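Local coordinates for protein tRNA (adenine(22)-N(1))-methyltransferase (Bacillus subtilis, PDB 6Q56) that catalyses the S-adenosyl-L-methionine-dependent methylation of adenine 22 of tRNA at N1, giving N(1)-methyladenosine, at residues E15-G20 / R117-P122; G20-D25 / E87-T92. The protein carries 2 engineered substitutions. One frame throughout, in Å; residues are numbered along the deposited sequence.

Contact 1: E15-G20 / R117-P122; sequences EYIPNG and RLILQP
Arg117, at the start of strand 117-122, grips a main-chain oxygen of the loop that follows helix 8-14. Its NH1 donates to Tyr16 O at 2.7 Å along a fairly straight N-H...O line of 162°. The oxygen meets the edge of the guanidinium close to its plane, whereas the nitrogen stands above the plane of the Tyr16 carbonyl. The first two torsions are extended and carry Arg117 CD to 3.0 Å from Tyr16 O; the bend at the third (chi3 -71°) then turns the guanidinium so that NH1 meets the same oxygen. Pro18 lies over one face of the guanidinium; its ring and the arginine chain slide past each other in opposite directions, with Pro18 CG 4.0 Å from Arg117 CD. Arg117 NE forms a salt bridge with Glu159 of strand 151-159, so the guanidinium is held from both its NE and its NH1, which restricts its turning. A leucine in place of Arg117 would probably leave Tyr16 O without this donor and Glu159 without this positive mate. Strand 117-122 runs between strands 90-96 and 151-159 in the mixed seven-stranded sheet of a Rossmann-like, class I methyltransferase fold, and the loop 15-20 crosses one face of that sheet just before entering the first strand. Two residues on, Ile119 turns to the same face as Arg117. Its CD1 is the main touching atom: it approaches Tyr16 CB at 3.7 Å and the main-chain Tyr16 C at 3.5 Å, and meets Ile17 CG1 at 3.9 Å, the two isoleucines crossing at about a right angle. Ile119 CG2 lies 4.0 Å from Tyr16 CB and approaches the ring obliquely. Tyr16 starts toward the strand, but its ring leads away, and its OH is hydrogen-bonded to Asp142 of strand 139-148.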
ATOM      1  N   GLU A  15       1.913  -1.476  13.242  1.00 39.71           N
ATOM      2  CA  GLU A  15       3.238  -1.300  13.821  1.00 42.31           C
ATOM      3  C   GLU A  15       3.993  -0.077  13.317  1.00 42.34           C
ATOM      4  O   GLU A  15       4.940   0.356  13.953  1.00 39.46           O
ATOM      5  CB  GLU A  15       4.095  -2.540  13.592  1.00 39.50           C
ATOM      6  CG  GLU A  15       3.535  -3.821  14.184  1.00 53.72           C
ATOM      7  CD  GLU A  15       3.214  -3.716  15.660  1.00 64.73           C
ATOM      8  OE1 GLU A  15       3.916  -2.985  16.381  1.00 64.28           O
ATOM      9  OE2 GLU A  15       2.254  -4.373  16.104  1.00 68.69           O
ATOM     10  N   TYR A  16       3.588   0.471  12.179  1.00 39.34           N
ATOM     11  CA  TYR A  16       4.269   1.634  11.630  1.00 36.16           C
ATOM     12  C   TYR A  16       3.607   2.935  12.018  1.00 33.84           C
ATOM     13  O   TYR A  16       4.026   3.994  11.585  1.00 35.30           O
ATOM     14  CB  TYR A  16       4.378   1.541  10.115  1.00 34.60           C
ATOM     15  CG  TYR A  16       5.344   0.488   9.667  1.00 34.12           C
ATOM     16  CD1 TYR A  16       6.697   0.755   9.578  1.00 36.42           C
ATOM     17  CD2 TYR A  16       4.910  -0.785   9.363  1.00 34.90           C
ATOM     18  CE1 TYR A  16       7.589  -0.214   9.180  1.00 35.18           C
ATOM     19  CE2 TYR A  16       5.791  -1.757   8.966  1.00 36.95           C
ATOM     20  CZ  TYR A  16       7.128  -1.467   8.874  1.00 33.61           C
ATOM     21  OH  TYR A  16       7.998  -2.445   8.484  1.00 37.89           O
ATOM     22  N   ILE A  17       2.571   2.853  12.835  1.00 36.90           N
ATOM     23  CA  ILE A  17       1.889   4.047  13.282  1.00 37.33           C
ATOM     24  C   ILE A  17       2.791   4.735  14.289  1.00 38.42           C
ATOM     25  O   ILE A  17       3.170   4.139  15.291  1.00 34.88           O
ATOM     26  CB  ILE A  17       0.549   3.725  13.942  1.00 35.98           C
ATOM     27  CG1 ILE A  17      -0.400   3.116  12.925  1.00 35.46           C
ATOM     28  CG2 ILE A  17      -0.059   4.983  14.531  1.00 42.17           C
ATOM     29  CD1 ILE A  17      -1.656   2.568  13.535  1.00 30.77           C
ATOM     30  N   PRO A  18       3.160   5.978  14.039  1.00 37.99           N
ATOM     31  CA  PRO A  18       4.031   6.673  14.985  1.00 42.59           C
ATOM     32  C   PRO A  18       3.326   6.837  16.321  1.00 42.04           C
ATOM     33  O   PRO A  18       2.140   7.108  16.351  1.00 43.39           O
ATOM     34  CB  PRO A  18       4.269   8.029  14.320  1.00 40.09           C
ATOM     35  CG  PRO A  18       3.796   7.879  12.919  1.00 40.12           C
ATOM     36  CD  PRO A  18       2.703   6.873  12.973  1.00 36.11           C
ATOM     37  N   ASN A  19       4.043   6.670  17.419  1.00 50.68           N
ATOM     38  CA  ASN A  19       3.429   6.815  18.730  1.00 50.64           C
ATOM     39  C   ASN A  19       2.730   8.159  18.892  1.00 53.83           C
ATOM     40  O   ASN A  19       3.166   9.164  18.347  1.00 38.05           O
ATOM     41  CB  ASN A  19       4.467   6.654  19.825  1.00 50.96           C
ATOM     42  CG  ASN A  19       5.367   5.465  19.598  1.00 52.17           C
ATOM     43  OD1 ASN A  19       5.019   4.544  18.872  1.00 57.76           O
ATOM     44  ND2 ASN A  19       6.532   5.482  20.219  1.00 53.62           N
ATOM     45  N   GLY A  20       1.636   8.155  19.645  1.00 57.46           N
ATOM     46  CA  GLY A  20       0.863   9.355  19.901  1.00 73.00           C
ATOM     47  C   GLY A  20       0.311   9.993  18.651  1.00 49.90           C
ATOM     48  O   GLY A  20      -0.230  11.090  18.683  1.00 51.36           O
ATOM     49  N   ARG A 117       2.928  10.331   7.921  1.00 34.87           N
ATOM     50  CA  ARG A 117       3.530   9.066   7.548  1.00 40.15           C
ATOM     51  C   ARG A 117       2.465   8.258   6.826  1.00 37.76           C
ATOM     52  O   ARG A 117       1.349   8.119   7.310  1.00 32.93           O
ATOM     53  CB  ARG A 117       4.028   8.278   8.754  1.00 34.30           C
ATOM     54  CG  ARG A 117       4.382   6.848   8.401  1.00 28.63           C
ATOM     55  CD  ARG A 117       4.956   6.073   9.564  1.00 30.93           C
ATOM     56  NE  ARG A 117       6.296   6.516   9.895  1.00 38.27           N
ATOM     57  CZ  ARG A 117       7.052   5.969  10.834  1.00 39.93           C
ATOM     58  NH1 ARG A 117       6.603   4.945  11.534  1.00 34.75           N
ATOM     59  NH2 ARG A 117       8.260   6.447  11.063  1.00 30.85           N
ATOM     60  N   LEU A 118       2.809   7.741   5.658  1.00 34.93           N
ATOM     61  CA  LEU A 118       1.877   6.945   4.890  1.00 34.84           C
ATOM     62  C   LEU A 118       2.229   5.478   5.045  1.00 32.72           C
ATOM     63  O   LEU A 118       3.364   5.087   4.846  1.00 36.66           O
ATOM     64  CB  LEU A 118       1.907   7.335   3.417  1.00 35.15           C
ATOM     65  CG  LEU A 118       1.607   8.789   3.060  1.00 42.19           C
ATOM     66  CD1 LEU A 118       1.724   8.998   1.562  1.00 42.93           C
ATOM     67  CD2 LEU A 118       0.240   9.214   3.548  1.00 36.21           C
ATOM     68  N   ILE A 119       1.236   4.680   5.411  1.00 34.46           N
ATOM     69  CA  ILE A 119       1.398   3.250   5.579  1.00 27.63           C
ATOM     70  C   ILE A 119       0.384   2.634   4.637  1.00 39.60           C
ATOM     71  O   ILE A 119      -0.798   2.532   4.944  1.00 34.83           O
ATOM     72  CB  ILE A 119       1.138   2.803   7.018  1.00 31.66           C
ATOM     73  CG1 ILE A 119       1.820   3.751   7.996  1.00 29.94           C
ATOM     74  CG2 ILE A 119       1.631   1.384   7.222  1.00 31.09           C
ATOM     75  CD1 ILE A 119       1.349   3.586   9.417  1.00 27.76           C
ATOM     76  N   LEU A 120       0.866   2.245   3.471  1.00 38.26           N
ATOM     77  CA  LEU A 120       0.030   1.708   2.423  1.00 31.65           C
ATOM     78  C   LEU A 120       0.171   0.208   2.244  1.00 29.79           C
ATOM     79  O   LEU A 120       1.270  -0.308   2.129  1.00 31.39           O
ATOM     80  CB  LEU A 120       0.391   2.419   1.134  1.00 31.66           C
ATOM     81  CG  LEU A 120       0.549   3.927   1.315  1.00 33.04           C
ATOM     82  CD1 LEU A 120       1.298   4.563   0.163  1.00 43.13           C
ATOM     83  CD2 LEU A 120      -0.808   4.571   1.494  1.00 32.41           C
ATOM     84  N   GLN A 121      -0.962  -0.478   2.210  1.00 31.78           N
ATOM     85  CA  GLN A 121      -0.978  -1.919   2.040  1.00 34.58           C
ATOM     86  C   GLN A 121      -1.763  -2.301   0.796  1.00 32.88           C
ATOM     87  O   GLN A 121      -2.965  -2.534   0.849  1.00 31.43           O
ATOM     88  CB  GLN A 121      -1.547  -2.617   3.272  1.00 31.81           C
ATOM     89  CG  GLN A 121      -1.439  -4.128   3.230  1.00 29.57           C
ATOM     90  CD  GLN A 121      -2.634  -4.785   2.580  1.00 27.03           C
ATOM     91  OE1 GLN A 121      -3.767  -4.579   2.987  1.00 32.71           O
ATOM     92  NE2 GLN A 121      -2.381  -5.587   1.569  1.00 36.67           N
ATOM     93  N   PRO A 122      -1.087  -2.359  -0.336  1.00 30.61           N
ATOM     94  CA  PRO A 122      -1.762  -2.721  -1.578  1.00 29.17           C
ATOM     95  C   PRO A 122      -1.956  -4.228  -1.706  1.00 31.05           C
ATOM     96  O   PRO A 122      -1.067  -4.991  -1.357  1.00 27.95           O
ATOM     97  CB  PRO A 122      -0.808  -2.212  -2.651  1.00 30.11           C
ATOM     98  CG  PRO A 122       0.530  -2.256  -2.018  1.00 29.48           C
ATOM     99  CD  PRO A 122       0.331  -2.040  -0.550  1.00 27.73           C
TER

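Contact 2: G20-D25 / E87-T92; sequences GAVMAD and EADAIT
Asp25 and Thr92 are brought together by their first torsions: Asp25 has CG anti to its main-chain N (chi1 -171°), and Thr92 holds OG1 between its N and carbonyl carbon (chi1 52°). The hydroxyl thereby donates to the carboxylate, Thr92 OG1 to Asp25 OD1, at 3.0 Å, coming from above the carboxylate plane. The other oxygen, OD2, is hydrogen-bonded to Ser28, so both carboxylate oxygens are engaged. Met23 bends at its last torsion and its methyl comes alongside, CE lying 3.6 Å from Thr92 OG1. Beneath these side chains the strands pair in parallel, Met23 with Ala90, Ala24 with Ile91 and Asp25 with Thr92. Ala24 serves both ways: its N donates to Ala90 O at 3.0 Å, and its O receives Thr92 N at 2.8 Å. Where the pairing begins, Val22 O takes two donors, Asp89 N at 2.6 Å and Ala90 N at 3.1 Å. Val22 CG1 lies against Glu87 O at 3.4 Å. Met23, Asp25, Ala90 and Thr92 share one face of the sheet, which helix 32-39 helps to cover; Ala24 and Ile91 point to the other, where the methyls Ala24 CB and Ala88 CB meet at 4.0 Å. Such a pairing of the first and fourth strands, 21-26 and 90-96, forms the middle of the class I methyltransferase sheet, and in this class the loop after the first strand typically contributes to the S-adenosylmethionine pocket.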
ATOM      1  N   GLY A  20       1.636   8.155  19.645  1.00 57.46           N
ATOM      2  CA  GLY A  20       0.863   9.355  19.901  1.00 73.00           C
ATOM      3  C   GLY A  20       0.311   9.993  18.651  1.00 49.90           C
ATOM      4  O   GLY A  20      -0.230  11.090  18.683  1.00 51.36           O
ATOM      5  N   ALA A  21       0.446   9.304  17.532  1.00 46.64           N
ATOM      6  CA  ALA A  21      -0.027   9.846  16.275  1.00 44.35           C
ATOM      7  C   ALA A  21      -1.539   9.828  16.131  1.00 41.72           C
ATOM      8  O   ALA A  21      -2.226   9.002  16.709  1.00 41.68           O
ATOM      9  CB  ALA A  21       0.596   9.085  15.119  1.00 47.63           C
ATOM     10  N   VAL A  22      -2.042  10.754  15.335  1.00 43.69           N
ATOM     11  CA  VAL A  22      -3.447  10.804  15.021  1.00 45.25           C
ATOM     12  C   VAL A  22      -3.441  10.153  13.653  1.00 40.15           C
ATOM     13  O   VAL A  22      -2.785  10.634  12.743  1.00 37.39           O
ATOM     14  CB  VAL A  22      -3.993  12.224  14.926  1.00 41.03           C
ATOM     15  CG1 VAL A  22      -5.394  12.197  14.363  1.00 35.45           C
ATOM     16  CG2 VAL A  22      -3.977  12.881  16.286  1.00 42.39           C
ATOM     17  N   MET A  23      -4.148   9.045  13.518  1.00 35.40           N
ATOM     18  CA  MET A  23      -4.171   8.319  12.268  1.00 38.22           C
ATOM     19  C   MET A  23      -5.509   8.349  11.579  1.00 35.87           C
ATOM     20  O   MET A  23      -6.546   8.451  12.213  1.00 39.10           O
ATOM     21  CB  MET A  23      -3.841   6.863  12.538  1.00 36.89           C
ATOM     22  CG  MET A  23      -4.678   6.295  13.661  1.00 45.31           C
ATOM     23  SD  MET A  23      -4.803   4.513  13.641  1.00 50.10           S
ATOM     24  CE  MET A  23      -5.271   4.264  11.939  1.00 38.40           C
ATOM     25  N   ALA A  24      -5.458   8.241  10.264  1.00 36.81           N
ATOM     26  CA  ALA A  24      -6.646   8.200   9.451  1.00 30.48           C
ATOM     27  C   ALA A  24      -6.578   6.915   8.665  1.00 29.62           C
ATOM     28  O   ALA A  24      -5.650   6.691   7.909  1.00 39.28           O
ATOM     29  CB  ALA A  24      -6.722   9.392   8.527  1.00 29.75           C
ATOM     30  N   ASP A  25      -7.572   6.069   8.861  1.00 33.97           N
ATOM     31  CA  ASP A  25      -7.651   4.804   8.168  1.00 26.01           C
ATOM     32  C   ASP A  25      -8.692   4.951   7.080  1.00 28.11           C
ATOM     33  O   ASP A  25      -9.875   5.054   7.352  1.00 32.99           O
ATOM     34  CB  ASP A  25      -8.023   3.681   9.128  1.00 37.38           C
ATOM     35  CG  ASP A  25      -7.907   2.309   8.498  1.00 31.02           C
ATOM     36  OD1 ASP A  25      -7.233   2.184   7.466  1.00 27.17           O
ATOM     37  OD2 ASP A  25      -8.485   1.363   9.048  1.00 26.60           O
ATOM     38  N   GLU A  87      -4.791  17.222   9.937  1.00 54.36           N
ATOM     39  CA  GLU A  87      -5.578  16.602  10.984  1.00 50.84           C
ATOM     40  C   GLU A  87      -4.906  15.334  11.477  1.00 47.66           C
ATOM     41  O   GLU A  87      -4.837  15.085  12.671  1.00 43.96           O
ATOM     42  CB  GLU A  87      -6.976  16.293  10.470  1.00 42.15           C
ATOM     43  CG  GLU A  87      -7.918  15.809  11.540  1.00 48.23           C
ATOM     44  CD  GLU A  87      -9.358  15.855  11.102  1.00 43.31           C
ATOM     45  OE1 GLU A  87      -9.614  15.761   9.890  1.00 46.68           O
ATOM     46  OE2 GLU A  87     -10.228  15.981  11.977  1.00 48.59           O
ATOM     47  N   ALA A  88      -4.407  14.534  10.546  1.00 51.79           N
ATOM     48  CA  ALA A  88      -3.755  13.284  10.900  1.00 45.10           C
ATOM     49  C   ALA A  88      -2.249  13.317  10.698  1.00 38.57           C
ATOM     50  O   ALA A  88      -1.739  14.006   9.830  1.00 42.05           O
ATOM     51  CB  ALA A  88      -4.357  12.147  10.098  1.00 54.77           C
ATOM     52  N   ASP A  89      -1.550  12.554  11.521  1.00 33.39           N
ATOM     53  CA  ASP A  89      -0.104  12.468  11.461  1.00 40.43           C
ATOM     54  C   ASP A  89       0.353  11.201  10.753  1.00 42.41           C
ATOM     55  O   ASP A  89       1.508  11.053  10.399  1.00 43.49           O
ATOM     56  CB  ASP A  89       0.452  12.499  12.871  1.00 43.96           C
ATOM     57  CG  ASP A  89       0.172  13.799  13.560  1.00 53.48           C
ATOM     58  OD1 ASP A  89       0.407  14.845  12.936  1.00 50.53           O
ATOM     59  OD2 ASP A  89      -0.294  13.776  14.714  1.00 58.76           O
ATOM     60  N   ALA A  90      -0.582  10.293  10.560  1.00 39.49           N
ATOM     61  CA  ALA A  90      -0.308   9.045   9.887  1.00 42.11           C
ATOM     62  C   ALA A  90      -1.545   8.666   9.114  1.00 37.60           C
ATOM     63  O   ALA A  90      -2.650   8.894   9.563  1.00 44.08           O
ATOM     64  CB  ALA A  90       0.044   7.964  10.883  1.00 39.73           C
ATOM     65  N   ILE A  91      -1.354   8.087   7.946  1.00 36.18           N
ATOM     66  CA  ILE A  91      -2.475   7.684   7.139  1.00 31.25           C
ATOM     67  C   ILE A  91      -2.299   6.257   6.681  1.00 32.75           C
ATOM     68  O   ILE A  91      -1.295   5.900   6.093  1.00 32.41           O
ATOM     69  CB  ILE A  91      -2.646   8.599   5.928  1.00 30.88           C
ATOM     70  CG1 ILE A  91      -2.833  10.038   6.393  1.00 33.98           C
ATOM     71  CG2 ILE A  91      -3.826   8.146   5.095  1.00 33.31           C
ATOM     72  CD1 ILE A  91      -3.273  10.966   5.301  1.00 39.50           C
ATOM     73  N   THR A  92      -3.304   5.448   6.964  1.00 42.40           N
ATOM     74  CA  THR A  92      -3.288   4.055   6.579  1.00 31.44           C
ATOM     75  C   THR A  92      -4.332   3.783   5.514  1.00 28.72           C
ATOM     76  O   THR A  92      -5.483   4.162   5.645  1.00 34.77           O
ATOM     77  CB  THR A  92      -3.558   3.131   7.780  1.00 27.44           C
ATOM     78  OG1 THR A  92      -4.748   3.545   8.453  1.00 33.24           O
ATOM     79  CG2 THR A  92      -2.417   3.167   8.750  1.00 28.19           C
TER

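Contact 2 is the buried one, a parallel strand pair within the sheet, and its chemistry is mostly main-chain hydrogen bonding, with one hydroxyl-carboxylate bond. Contact 1 is partly buried: a loop laid on one face of the sheet, held by an arginine side chain and apolar packing instead of strand pairing. The two meet at strands 90-96 and 117-122, which are neighbours, with Arg117 O probably bonded to Ile91 N and Ile119 N to Ile91 O. Loop 15-20 leads directly into strand 21-26 through the shared Gly20, and the loop also packs on contact 2, Pro18 against Ala90 and Ile17 against Met23. It therefore spans both strand pairings from one face.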